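Local coordinates for protein cellulase (Xanthomonas axonopodis pv. citri, PDB 5HOS) that probably hydrolyses internal beta-1,4-glucosidic bonds of cellulose and related glucans, as an endoglucanase of glycosyl hydrolase family 5, at residues 178-183 against 218-223. Residues are numbered along the deposited sequence; the frame is centred on the assembly and turned at random.
Sequences TIRKTG and RDPLNR. With SO4 (sulfate ion), chain B.
Arg180 reaches from the C-terminal part of helix 165-181 to Asp219, whose type I turn, Asp219 to Asn222, leads into strand 224-231; the bidentate salt bridge thus ties an outer helix of the (beta/alpha)8 barrel to the loop entering a later strand. The Arg180 chain bends at chi2 (-37°), and its CG passes Pro220 CD at 3.8 Å. Further out, Arg180 CD lies 3.6 Å from Leu221 CG, and Leu221 CB covers one face of the guanidinium. Arg180 grips side-on: NE donates to Asp219 OD1 and NH2 to OD2, each at 2.8 Å and nearly straight. Both carboxylate oxygens use their syn lone pairs, and the two planes lie only 12° apart. NH1 of Arg180 is bonded to the carbonyls of Ala184 and Asn186, which helps fix the guanidinium's rotation. Gly183, with positive phi, then departs from helical geometry. Across the contact, the extended Arg223 side chain ends at a sulfate, probably from the crystallisation liquor: Arg223 NE donates to SO4 O1 (3.1 Å) and NH2 to O3 (3.0 Å). Two backbone N-H groups meet the Asp219 carboxylate from above its plane: Leu221 N donates to OD1 in an Asx turn, and Arg223 N to Asp219 OD2 at 2.8 Å.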
# COMPACT_ATOMS: atom_id res chain seq x y z
N THR A 178 15.94 -11.34 -3.18
CA THR A 178 15.31 -12.46 -3.89
C THR A 178 14.61 -12.00 -5.17
O THR A 178 14.77 -12.61 -6.22
CB THR A 178 14.30 -13.16 -2.97
OG1 THR A 178 14.98 -13.66 -1.81
CG2 THR A 178 13.60 -14.31 -3.69
N ILE A 179 13.86 -10.91 -5.06
CA ILE A 179 13.19 -10.33 -6.21
C ILE A 179 14.20 -9.98 -7.29
O ILE A 179 14.00 -10.33 -8.46
CB ILE A 179 12.33 -9.11 -5.82
CG1 ILE A 179 11.11 -9.60 -5.03
CG2 ILE A 179 11.86 -8.35 -7.06
CD1 ILE A 179 10.40 -8.51 -4.26
N ARG A 180 15.28 -9.30 -6.91
CA ARG A 180 16.29 -8.87 -7.88
C ARG A 180 17.05 -10.03 -8.50
O ARG A 180 17.44 -9.96 -9.67
CB ARG A 180 17.26 -7.84 -7.28
CG ARG A 180 16.64 -6.51 -6.88
CD ARG A 180 15.56 -6.03 -7.84
NE ARG A 180 15.09 -4.69 -7.52
CZ ARG A 180 13.97 -4.15 -8.00
NH1 ARG A 180 13.20 -4.82 -8.85
NH2 ARG A 180 13.62 -2.93 -7.61
N LYS A 181 17.23 -11.11 -7.74
CA LYS A 181 17.90 -12.28 -8.29
C LYS A 181 17.08 -12.94 -9.42
O LYS A 181 17.66 -13.58 -10.29
CB LYS A 181 18.27 -13.28 -7.18
CG LYS A 181 19.40 -14.21 -7.57
CD LYS A 181 20.00 -14.94 -6.38
CE LYS A 181 21.26 -15.68 -6.81
NZ LYS A 181 21.74 -16.62 -5.76
N THR A 182 15.75 -12.72 -9.45
CA THR A 182 14.92 -13.20 -10.58
C THR A 182 15.14 -12.42 -11.87
O THR A 182 14.74 -12.88 -12.94
CB THR A 182 13.41 -13.14 -10.32
OG1 THR A 182 12.97 -11.77 -10.30
CG2 THR A 182 13.03 -13.85 -9.03
N GLY A 183 15.73 -11.23 -11.78
CA GLY A 183 15.91 -10.33 -12.92
C GLY A 183 14.80 -9.29 -13.05
O GLY A 183 14.89 -8.39 -13.87
N ARG A 218 18.92 -1.56 1.17
CA ARG A 218 19.52 -1.42 -0.14
C ARG A 218 18.70 -2.22 -1.17
O ARG A 218 17.94 -3.14 -0.82
CB ARG A 218 20.98 -1.87 -0.11
CG ARG A 218 21.88 -1.04 0.80
CD ARG A 218 22.15 0.37 0.28
NE ARG A 218 22.89 1.20 1.25
CZ ARG A 218 22.36 1.99 2.20
NH1 ARG A 218 21.04 2.10 2.36
NH2 ARG A 218 23.17 2.67 3.00
N ASP A 219 18.84 -1.83 -2.42
CA ASP A 219 18.19 -2.52 -3.53
C ASP A 219 19.26 -2.74 -4.59
O ASP A 219 19.79 -1.76 -5.10
CB ASP A 219 17.07 -1.64 -4.10
CG ASP A 219 16.35 -2.27 -5.29
OD1 ASP A 219 16.77 -3.34 -5.79
OD2 ASP A 219 15.34 -1.68 -5.74
N PRO A 220 19.57 -4.01 -4.93
CA PRO A 220 20.54 -4.27 -6.02
C PRO A 220 20.30 -3.56 -7.36
O PRO A 220 21.26 -3.34 -8.10
CB PRO A 220 20.47 -5.79 -6.20
CG PRO A 220 20.11 -6.29 -4.84
CD PRO A 220 19.16 -5.26 -4.26
N LEU A 221 19.05 -3.21 -7.69
CA LEU A 221 18.73 -2.42 -8.90
C LEU A 221 18.35 -0.96 -8.61
O LEU A 221 18.05 -0.22 -9.53
CB LEU A 221 17.62 -3.10 -9.71
CG LEU A 221 17.85 -4.53 -10.23
CD1 LEU A 221 16.71 -4.94 -11.16
CD2 LEU A 221 19.17 -4.67 -10.97
N ASN A 222 18.37 -0.55 -7.35
CA ASN A 222 18.05 0.82 -6.96
C ASN A 222 16.74 1.36 -7.56
O ASN A 222 16.70 2.44 -8.13
CB ASN A 222 19.22 1.74 -7.29
CG ASN A 222 19.18 3.04 -6.49
OD1 ASN A 222 18.50 3.14 -5.46
ND2 ASN A 222 19.91 4.04 -6.96
N ARG A 223 15.65 0.60 -7.41
CA ARG A 223 14.34 1.04 -7.86
C ARG A 223 13.28 0.66 -6.83
O ARG A 223 12.56 -0.33 -6.98
CB ARG A 223 13.98 0.46 -9.22
CG ARG A 223 12.86 1.26 -9.87
CD ARG A 223 12.13 0.49 -10.95
NE ARG A 223 10.95 1.22 -11.41
CZ ARG A 223 10.10 0.77 -12.33
NH1 ARG A 223 10.28 -0.41 -12.92
NH2 ARG A 223 9.05 1.52 -12.67
S SO4 B . 9.70 4.74 -10.55
O1 SO4 B . 10.80 3.94 -9.97
O2 SO4 B . 10.19 5.43 -11.77
O3 SO4 B . 8.57 3.86 -10.91
O4 SO4 B . 9.27 5.77 -9.59